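Long-range contact in flavoprotein (Thermotoga maritima, PDB 5V8S), which probably transfers electrons as an oxidoreductase, pairing a di-iron centre in a metallo-beta-lactamase-like domain with an FMN-binding flavodoxin-like domain: residues 266-280 and 290-304. The protein carries 1 engineered substitution. Numbering follows the deposited sequence.
Sequences GKVTVIYDSMYGFVE and LKEKGFTPVVYKFSD
Val270 N gives its hydrogen to Val298 O, and Tyr300 N returns one to Val270 O; seven such backbone bonds join parallel strands 267-273 and 296-302, ending with Ser274 N to Phe302 O (2.9 Å). Pro297, which has no N-H to give, falls where none is needed: its CA instead lies 3.2 Å from Val268 O, which accepts from Val298 N. Beyond the strands, a water links Ser274 O to Asp304 N.

Apolar packing fills the face under helix 278-292. Beta-branched valine suits an extended strand and is short enough to admit Leu290, whose CD1 passes Val270 CG2 at 3.9 Å; Val268 CG2 meets Phe295 CD1 at 3.6 Å. On the other face Thr269 CG2 touches the edge of the Tyr300 ring, whose hydroxyl bonds to Asp316.

Aromatic and charged contacts meet at Tyr272. A chi1 of 65° swings its ring toward the neighbouring strand, where the aliphatic stem of Lys301 lies alongside, CB over one face in a CH-pi contact. Tyr272 OH donates to Glu280 OE1, though the modelled 2.4 Å is doubtfully short. Lys301 NZ makes a long salt bridge to Glu280 OE1 (3.7 Å), shares a water with Glu280 OE2 and pairs with Glu306.

In this right-handed beta-alpha-beta crossover of the flavodoxin-like fold, backbone bonds mainly hold the edge strand, while apolar contacts near one end and Glu280 near the other anchor the helix.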
ATOM      1  N   GLY A 266     -27.684  -4.319  -9.244  1.00 29.02           N
ATOM      2  CA  GLY A 266     -27.662  -3.111  -8.459  1.00 27.17           C
ATOM      3  C   GLY A 266     -26.335  -2.800  -7.804  1.00 25.58           C
ATOM      4  O   GLY A 266     -26.134  -1.660  -7.361  1.00 25.80           O
ATOM      5  N   LYS A 267     -25.420  -3.765  -7.735  1.00 24.49           N
ATOM      6  CA  LYS A 267     -24.158  -3.549  -7.028  1.00 21.72           C
ATOM      7  C   LYS A 267     -23.166  -2.785  -7.905  1.00 21.32           C
ATOM      8  O   LYS A 267     -22.823  -3.224  -9.007  1.00 22.30           O
ATOM      9  CB  LYS A 267     -23.543  -4.880  -6.591  1.00 21.95           C
ATOM     10  CG  LYS A 267     -22.233  -4.672  -5.841  1.00 21.61           C
ATOM     11  CD  LYS A 267     -21.776  -5.934  -5.122  1.00 21.69           C
ATOM     12  CE  LYS A 267     -20.445  -5.740  -4.429  1.00 22.16           C
ATOM     13  NZ  LYS A 267     -19.983  -6.971  -3.725  1.00 23.00           N
ATOM     14  N   VAL A 268     -22.676  -1.661  -7.391  1.00 20.81           N
ATOM     15  CA  VAL A 268     -21.613  -0.887  -8.018  1.00 22.18           C
ATOM     16  C   VAL A 268     -20.562  -0.630  -6.949  1.00 21.77           C
ATOM     17  O   VAL A 268     -20.903  -0.272  -5.817  1.00 25.48           O
ATOM     18  CB  VAL A 268     -22.166   0.438  -8.592  1.00 23.56           C
ATOM     19  CG1 VAL A 268     -21.045   1.320  -9.117  1.00 25.87           C
ATOM     20  CG2 VAL A 268     -23.181   0.143  -9.704  1.00 24.39           C
ATOM     21  N   THR A 269     -19.292  -0.815  -7.290  1.00 18.55           N
ATOM     22  CA  THR A 269     -18.211  -0.523  -6.351  1.00 17.55           C
ATOM     23  C   THR A 269     -17.515   0.766  -6.778  1.00 17.27           C
ATOM     24  O   THR A 269     -17.122   0.915  -7.939  1.00 18.22           O
ATOM     25  CB  THR A 269     -17.235  -1.706  -6.196  1.00 19.18           C
ATOM     26  OG1 THR A 269     -17.945  -2.834  -5.671  1.00 21.52           O
ATOM     27  CG2 THR A 269     -16.137  -1.392  -5.218  1.00 18.82           C
ATOM     28  N   VAL A 270     -17.408   1.697  -5.839  1.00 17.02           N
ATOM     29  CA  VAL A 270     -16.888   3.044  -6.070  1.00 16.77           C
ATOM     30  C   VAL A 270     -15.584   3.147  -5.299  1.00 17.95           C
ATOM     31  O   VAL A 270     -15.560   2.943  -4.077  1.00 19.75           O
ATOM     32  CB  VAL A 270     -17.874   4.108  -5.576  1.00 17.62           C
ATOM     33  CG1 VAL A 270     -17.337   5.512  -5.876  1.00 18.45           C
ATOM     34  CG2 VAL A 270     -19.242   3.901  -6.206  1.00 18.44           C
ATOM     35  N   ILE A 271     -14.508   3.475  -6.008  1.00 16.38           N
ATOM     36  CA  ILE A 271     -13.161   3.459  -5.455  1.00 16.69           C
ATOM     37  C   ILE A 271     -12.512   4.791  -5.809  1.00 17.19           C
ATOM     38  O   ILE A 271     -12.377   5.112  -6.993  1.00 17.54           O
ATOM     39  CB  ILE A 271     -12.329   2.302  -6.038  1.00 17.39           C
ATOM     40  CG1 ILE A 271     -12.977   0.952  -5.772  1.00 18.16           C
ATOM     41  CG2 ILE A 271     -10.902   2.331  -5.475  1.00 18.61           C
ATOM     42  CD1 ILE A 271     -12.489  -0.099  -6.728  1.00 18.23           C
ATOM     43  N   TYR A 272     -12.089   5.550  -4.801  1.00 16.20           N
ATOM     44  CA  TYR A 272     -11.494   6.842  -5.106  1.00 15.82           C
ATOM     45  C   TYR A 272     -10.474   7.267  -4.068  1.00 17.06           C
ATOM     46  O   TYR A 272     -10.482   6.817  -2.920  1.00 17.56           O
ATOM     47  CB  TYR A 272     -12.565   7.927  -5.266  1.00 16.86           C
ATOM     48  CG  TYR A 272     -13.389   8.278  -4.047  1.00 16.97           C
ATOM     49  CD1 TYR A 272     -14.546   7.566  -3.732  1.00 19.41           C
ATOM     50  CD2 TYR A 272     -13.101   9.395  -3.279  1.00 17.79           C
ATOM     51  CE1 TYR A 272     -15.315   7.905  -2.644  1.00 19.87           C
ATOM     52  CE2 TYR A 272     -13.879   9.740  -2.189  1.00 18.84           C
ATOM     53  CZ  TYR A 272     -15.006   9.012  -1.888  1.00 20.83           C
ATOM     54  OH  TYR A 272     -15.815   9.365  -0.815  1.00 23.43           O
ATOM     55  N   ASP A 273      -9.594   8.174  -4.497  0.53 17.73           N
ATOM     56  CA  ASP A 273      -8.651   8.846  -3.612  0.53 18.51           C
ATOM     57  C   ASP A 273      -8.924  10.343  -3.631  0.53 19.35           C
ATOM     58  O   ASP A 273      -9.015  10.951  -4.703  0.53 21.01           O
ATOM     59  CB  ASP A 273      -7.165   8.503  -3.911  0.53 19.37           C
ATOM     60  CG  ASP A 273      -6.698   8.859  -5.336  0.53 18.82           C
ATOM     61  OD1 ASP A 273      -7.521   9.180  -6.220  0.53 19.39           O
ATOM     62  OD2 ASP A 273      -5.444   8.796  -5.557  0.53 17.61           O
ATOM     63  N   SER A 274      -9.060  10.931  -2.441  1.00 18.60           N
ATOM     64  CA  SER A 274      -9.398  12.337  -2.298  1.00 19.79           C
ATOM     65  C   SER A 274      -8.249  12.927  -1.502  1.00 21.80           C
ATOM     66  O   SER A 274      -8.192  12.761  -0.274  1.00 21.96           O
ATOM     67  CB  SER A 274     -10.747  12.479  -1.616  1.00 21.20           C
ATOM     68  OG  SER A 274     -11.095  13.836  -1.501  1.00 21.79           O
ATOM     69  N   MET A 275      -7.305  13.555  -2.231  1.00 24.48           N
ATOM     70  CA  MET A 275      -6.112  14.135  -1.625  1.00 27.60           C
ATOM     71  C   MET A 275      -6.464  15.335  -0.775  1.00 25.83           C
ATOM     72  O   MET A 275      -5.827  15.550   0.258  1.00 27.64           O
ATOM     73  CB  MET A 275      -5.105  14.546  -2.708  1.00 29.80           C
ATOM     74  CG  MET A 275      -4.319  13.372  -3.334  1.00 31.81           C
ATOM     75  SD  MET A 275      -3.249  13.762  -4.776  1.00 32.23           S
ATOM     76  CE  MET A 275      -1.985  14.744  -3.979  1.00 33.99           C
ATOM     77  N   TYR A 276      -7.485  16.118  -1.184  1.00 26.90           N
ATOM     78  CA  TYR A 276      -7.853  17.348  -0.489  1.00 28.34           C
ATOM     79  C   TYR A 276      -9.336  17.547  -0.238  1.00 28.48           C
ATOM     80  O   TYR A 276      -9.672  18.503   0.458  1.00 29.74           O
ATOM     81  CB  TYR A 276      -7.376  18.612  -1.241  1.00 30.16           C
ATOM     82  CG  TYR A 276      -5.983  18.519  -1.831  1.00 31.96           C
ATOM     83  CD1 TYR A 276      -4.862  18.460  -1.016  1.00 31.32           C
ATOM     84  CD2 TYR A 276      -5.794  18.504  -3.205  1.00 32.27           C
ATOM     85  CE1 TYR A 276      -3.607  18.335  -1.546  1.00 33.58           C
ATOM     86  CE2 TYR A 276      -4.539  18.391  -3.754  1.00 33.23           C
ATOM     87  CZ  TYR A 276      -3.447  18.304  -2.921  1.00 33.73           C
ATOM     88  OH  TYR A 276      -2.206  18.190  -3.480  1.00 35.70           O
ATOM     89  N   GLY A 277     -10.231  16.742  -0.808  1.00 26.80           N
ATOM     90  CA  GLY A 277     -11.668  16.939  -0.646  1.00 26.05           C
ATOM     91  C   GLY A 277     -12.429  17.278  -1.917  1.00 23.84           C
ATOM     92  O   GLY A 277     -13.660  17.107  -1.957  1.00 26.29           O
ATOM     93  N   PHE A 278     -11.752  17.670  -2.985  1.00 23.18           N
ATOM     94  CA  PHE A 278     -12.441  17.955  -4.239  1.00 22.51           C
ATOM     95  C   PHE A 278     -12.967  16.686  -4.906  1.00 20.63           C
ATOM     96  O   PHE A 278     -14.084  16.677  -5.439  1.00 21.76           O
ATOM     97  CB  PHE A 278     -11.519  18.722  -5.166  1.00 24.89           C
ATOM     98  CG  PHE A 278     -11.190  20.086  -4.656  1.00 27.36           C
ATOM     99  CD1 PHE A 278     -12.093  21.113  -4.787  1.00 28.67           C
ATOM    100  CD2 PHE A 278     -10.004  20.331  -4.010  1.00 28.99           C
ATOM    101  CE1 PHE A 278     -11.817  22.362  -4.304  1.00 30.31           C
ATOM    102  CE2 PHE A 278      -9.715  21.606  -3.525  1.00 31.08           C
ATOM    103  CZ  PHE A 278     -10.628  22.607  -3.674  1.00 30.85           C
ATOM    104  N   VAL A 279     -12.186  15.603  -4.899  1.00 18.79           N
ATOM    105  CA  VAL A 279     -12.696  14.339  -5.425  1.00 18.43           C
ATOM    106  C   VAL A 279     -13.869  13.852  -4.585  1.00 18.82           C
ATOM    107  O   VAL A 279     -14.893  13.405  -5.115  1.00 17.64           O
ATOM    108  CB  VAL A 279     -11.568  13.300  -5.506  1.00 17.61           C
ATOM    109  CG1 VAL A 279     -12.126  11.971  -5.944  1.00 18.03           C
ATOM    110  CG2 VAL A 279     -10.479  13.755  -6.478  1.00 18.92           C
ATOM    111  N   GLU A 280     -13.741  13.931  -3.258  1.00 19.97           N
ATOM    112  CA  GLU A 280     -14.830  13.496  -2.388  1.00 22.70           C
ATOM    113  C   GLU A 280     -16.131  14.236  -2.700  1.00 22.76           C
ATOM    114  O   GLU A 280     -17.211  13.635  -2.684  1.00 22.70           O
ATOM    115  CB  GLU A 280     -14.418  13.710  -0.931  1.00 27.53           C
ATOM    116  CG  GLU A 280     -15.567  13.777   0.078  1.00 32.88           C
ATOM    117  CD  GLU A 280     -16.102  12.424   0.395  1.00 38.50           C
ATOM    118  OE1 GLU A 280     -15.352  11.461   0.168  1.00 40.38           O
ATOM    119  OE2 GLU A 280     -17.271  12.318   0.847  1.00 40.33           O
ATOM    120  N   LEU A 290     -26.228   7.469  -8.066  1.00 22.70           N
ATOM    121  CA  LEU A 290     -26.367   6.019  -8.167  1.00 23.34           C
ATOM    122  C   LEU A 290     -27.541   5.529  -7.337  1.00 24.27           C
ATOM    123  O   LEU A 290     -28.344   4.711  -7.799  1.00 25.25           O
ATOM    124  CB  LEU A 290     -25.090   5.326  -7.696  1.00 23.52           C
ATOM    125  CG  LEU A 290     -23.906   5.377  -8.641  1.00 23.32           C
ATOM    126  CD1 LEU A 290     -22.648   5.007  -7.856  1.00 24.04           C
ATOM    127  CD2 LEU A 290     -24.080   4.468  -9.838  1.00 23.79           C
ATOM    128  N   LYS A 291     -27.636   5.988  -6.089  1.00 24.74           N
ATOM    129  CA  LYS A 291     -28.736   5.562  -5.230  1.00 26.46           C
ATOM    130  C   LYS A 291     -30.089   5.993  -5.794  1.00 28.14           C
ATOM    131  O   LYS A 291     -31.056   5.224  -5.765  1.00 28.39           O
ATOM    132  CB  LYS A 291     -28.557   6.133  -3.829  1.00 27.49           C
ATOM    133  CG  LYS A 291     -27.410   5.542  -3.017  1.00 28.86           C
ATOM    134  CD  LYS A 291     -27.230   6.369  -1.749  1.00 31.67           C
ATOM    135  CE  LYS A 291     -26.431   5.652  -0.691  1.00 34.44           C
ATOM    136  NZ  LYS A 291     -26.040   6.597   0.395  1.00 36.15           N
ATOM    137  N   GLU A 292     -30.178   7.213  -6.312  1.00 29.79           N
ATOM    138  CA  GLU A 292     -31.442   7.691  -6.858  1.00 34.35           C
ATOM    139  C   GLU A 292     -31.874   6.846  -8.045  1.00 33.30           C
ATOM    140  O   GLU A 292     -33.075   6.691  -8.297  1.00 34.76           O
ATOM    141  CB  GLU A 292     -31.289   9.160  -7.255  1.00 40.68           C
ATOM    142  CG  GLU A 292     -32.549   9.803  -7.803  1.00 48.68           C
ATOM    143  CD  GLU A 292     -32.347  11.274  -8.129  1.00 55.85           C
ATOM    144  OE1 GLU A 292     -31.177  11.721  -8.173  1.00 58.93           O
ATOM    145  OE2 GLU A 292     -33.359  11.980  -8.332  1.00 58.22           O
ATOM    146  N   LYS A 293     -30.920   6.273  -8.772  1.00 32.72           N
ATOM    147  CA  LYS A 293     -31.227   5.421  -9.909  1.00 33.16           C
ATOM    148  C   LYS A 293     -31.343   3.938  -9.555  1.00 33.75           C
ATOM    149  O   LYS A 293     -31.445   3.111 -10.468  1.00 35.74           O
ATOM    150  CB  LYS A 293     -30.208   5.648 -11.027  1.00 34.15           C
ATOM    151  CG  LYS A 293     -30.371   7.013 -11.689  1.00 35.65           C
ATOM    152  CD  LYS A 293     -29.226   7.336 -12.613  1.00 37.08           C
ATOM    153  CE  LYS A 293     -29.245   8.798 -13.049  1.00 38.09           C
ATOM    154  NZ  LYS A 293     -30.423   9.129 -13.883  1.00 37.48           N
ATOM    155  N   GLY A 294     -31.378   3.585  -8.268  1.00 31.08           N
ATOM    156  CA  GLY A 294     -31.682   2.230  -7.843  1.00 30.13           C
ATOM    157  C   GLY A 294     -30.485   1.351  -7.530  1.00 29.09           C
ATOM    158  O   GLY A 294     -30.672   0.182  -7.170  1.00 30.86           O
ATOM    159  N   PHE A 295     -29.268   1.867  -7.650  1.00 26.51           N
ATOM    160  CA  PHE A 295     -28.084   1.074  -7.354  1.00 24.76           C
ATOM    161  C   PHE A 295     -27.788   1.092  -5.856  1.00 25.09           C
ATOM    162  O   PHE A 295     -28.226   1.979  -5.121  1.00 26.52           O
ATOM    163  CB  PHE A 295     -26.869   1.627  -8.102  1.00 24.33           C
ATOM    164  CG  PHE A 295     -26.970   1.522  -9.590  1.00 26.23           C
ATOM    165  CD1 PHE A 295     -26.700   0.328 -10.231  1.00 27.04           C
ATOM    166  CD2 PHE A 295     -27.348   2.619 -10.351  1.00 28.59           C
ATOM    167  CE1 PHE A 295     -26.820   0.221 -11.614  1.00 28.96           C
ATOM    168  CE2 PHE A 295     -27.448   2.523 -11.736  1.00 30.55           C
ATOM    169  CZ  PHE A 295     -27.178   1.321 -12.364  1.00 30.24           C
ATOM    170  N   THR A 296     -27.002   0.106  -5.414  1.00 24.98           N
ATOM    171  CA  THR A 296     -26.546   0.012  -4.026  1.00 25.13           C
ATOM    172  C   THR A 296     -25.023   0.053  -4.028  1.00 24.05           C
ATOM    173  O   THR A 296     -24.363  -0.987  -4.233  1.00 24.33           O
ATOM    174  CB  THR A 296     -27.054  -1.264  -3.353  1.00 27.56           C
ATOM    175  OG1 THR A 296     -28.479  -1.294  -3.408  1.00 29.87           O
ATOM    176  CG2 THR A 296     -26.641  -1.293  -1.886  1.00 28.14           C
ATOM    177  N   PRO A 297     -24.425   1.224  -3.841  1.00 22.29           N
ATOM    178  CA  PRO A 297     -22.971   1.329  -3.933  1.00 21.79           C
ATOM    179  C   PRO A 297     -22.272   0.740  -2.729  1.00 21.79           C
ATOM    180  O   PRO A 297     -22.748   0.829  -1.597  1.00 23.87           O
ATOM    181  CB  PRO A 297     -22.730   2.847  -3.982  1.00 23.27           C
ATOM    182  CG  PRO A 297     -24.001   3.442  -4.337  1.00 23.86           C
ATOM    183  CD  PRO A 297     -25.048   2.555  -3.765  1.00 23.58           C
ATOM    184  N   VAL A 298     -21.096   0.168  -2.995  1.00 20.62           N
ATOM    185  CA  VAL A 298     -20.101  -0.158  -1.979  1.00 19.20           C
ATOM    186  C   VAL A 298     -18.934   0.783  -2.222  1.00 18.61           C
ATOM    187  O   VAL A 298     -18.460   0.885  -3.353  1.00 20.07           O
ATOM    188  CB  VAL A 298     -19.655  -1.625  -2.100  1.00 21.60           C
ATOM    189  CG1 VAL A 298     -18.613  -1.942  -1.063  1.00 22.49           C
ATOM    190  CG2 VAL A 298     -20.869  -2.557  -1.969  1.00 23.99           C
ATOM    191  N   VAL A 299     -18.509   1.503  -1.189  1.00 18.30           N
ATOM    192  CA  VAL A 299     -17.622   2.658  -1.353  1.00 16.75           C
ATOM    193  C   VAL A 299     -16.310   2.440  -0.621  1.00 17.96           C
ATOM    194  O   VAL A 299     -16.295   2.105   0.572  1.00 19.75           O
ATOM    195  CB  VAL A 299     -18.305   3.957  -0.875  1.00 18.25           C
ATOM    196  CG1 VAL A 299     -17.406   5.164  -1.112  1.00 19.44           C
ATOM    197  CG2 VAL A 299     -19.662   4.145  -1.579  1.00 19.72           C
ATOM    198  N   TYR A 300     -15.209   2.673  -1.333  1.00 17.01           N
ATOM    199  CA  TYR A 300     -13.868   2.599  -0.771  1.00 17.32           C
ATOM    200  C   TYR A 300     -13.156   3.918  -1.030  1.00 18.08           C
ATOM    201  O   TYR A 300     -12.923   4.276  -2.188  1.00 19.57           O
ATOM    202  CB  TYR A 300     -13.086   1.443  -1.389  1.00 17.53           C
ATOM    203  CG  TYR A 300     -13.635   0.116  -0.956  1.00 18.58           C
ATOM    204  CD1 TYR A 300     -13.397  -0.353   0.325  1.00 20.12           C
ATOM    205  CD2 TYR A 300     -14.405  -0.663  -1.815  1.00 18.72           C
ATOM    206  CE1 TYR A 300     -13.888  -1.576   0.741  1.00 21.00           C
ATOM    207  CE2 TYR A 300     -14.924  -1.886  -1.394  1.00 19.52           C
ATOM    208  CZ  TYR A 300     -14.672  -2.331  -0.116  1.00 21.46           C
ATOM    209  OH  TYR A 300     -15.171  -3.556   0.309  1.00 23.88           O
ATOM    210  N   LYS A 301     -12.785   4.614   0.038  1.00 19.13           N
ATOM    211  CA  LYS A 301     -12.195   5.941  -0.053  1.00 18.68           C
ATOM    212  C   LYS A 301     -10.810   5.960   0.585  1.00 18.45           C
ATOM    213  O   LYS A 301     -10.660   5.602   1.754  1.00 19.25           O
ATOM    214  CB  LYS A 301     -13.079   6.970   0.683  1.00 21.43           C
ATOM    215  CG  LYS A 301     -12.493   8.386   0.730  1.00 25.73           C
ATOM    216  CD  LYS A 301     -12.991   9.258   1.912  1.00 31.65           C
ATOM    217  CE  LYS A 301     -14.394   9.003   2.344  1.00 35.53           C
ATOM    218  NZ  LYS A 301     -14.766   9.951   3.458  1.00 38.22           N
ATOM    219  N   PHE A 302      -9.813   6.427  -0.169  1.00 17.93           N
ATOM    220  CA  PHE A 302      -8.490   6.752   0.373  1.00 17.85           C
ATOM    221  C   PHE A 302      -8.474   8.247   0.680  1.00 18.58           C
ATOM    222  O   PHE A 302      -8.543   9.063  -0.233  1.00 20.96           O
ATOM    223  CB  PHE A 302      -7.402   6.470  -0.655  1.00 17.95           C
ATOM    224  CG  PHE A 302      -7.246   5.009  -1.010  1.00 18.54           C
ATOM    225  CD1 PHE A 302      -6.492   4.174  -0.222  1.00 18.50           C
ATOM    226  CD2 PHE A 302      -7.842   4.495  -2.134  1.00 19.99           C
ATOM    227  CE1 PHE A 302      -6.341   2.832  -0.547  1.00 20.26           C
ATOM    228  CE2 PHE A 302      -7.703   3.133  -2.472  1.00 21.70           C
ATOM    229  CZ  PHE A 302      -6.943   2.327  -1.684  1.00 19.77           C
ATOM    230  N   SER A 303      -8.370   8.605   1.945  1.00 18.49           N
ATOM    231  CA  SER A 303      -8.349  10.010   2.330  1.00 18.59           C
ATOM    232  C   SER A 303      -7.191  10.247   3.286  1.00 17.92           C
ATOM    233  O   SER A 303      -6.398   9.342   3.583  1.00 17.78           O
ATOM    234  CB  SER A 303      -9.650  10.420   3.013  1.00 21.15           C
ATOM    235  OG  SER A 303      -9.725   9.837   4.306  1.00 22.39           O
ATOM    236  N   ASP A 304      -7.112  11.476   3.788  1.00 18.15           N
ATOM    237  CA  ASP A 304      -6.060  11.782   4.741  1.00 18.81           C
ATOM    238  C   ASP A 304      -6.330  11.193   6.124  1.00 19.30           C
ATOM    239  O   ASP A 304      -5.467  11.277   6.995  1.00 20.12           O
ATOM    240  CB  ASP A 304      -5.763  13.295   4.753  1.00 20.28           C
ATOM    241  CG  ASP A 304      -6.898  14.142   5.281  1.00 23.61           C
ATOM    242  OD1 ASP A 304      -7.790  13.632   5.970  1.00 26.40           O
ATOM    243  OD2 ASP A 304      -6.897  15.359   5.003  1.00 25.75           O
TER
HETATM  244  O   HOH W   1      -8.417  13.770   2.284  1.00 25.88           O
HETATM  245  O   HOH W   2      -5.445  16.415   2.768  1.00 25.67           O
HETATM  246  O   HOH W   3     -17.373  10.147   2.743  1.00 41.13           O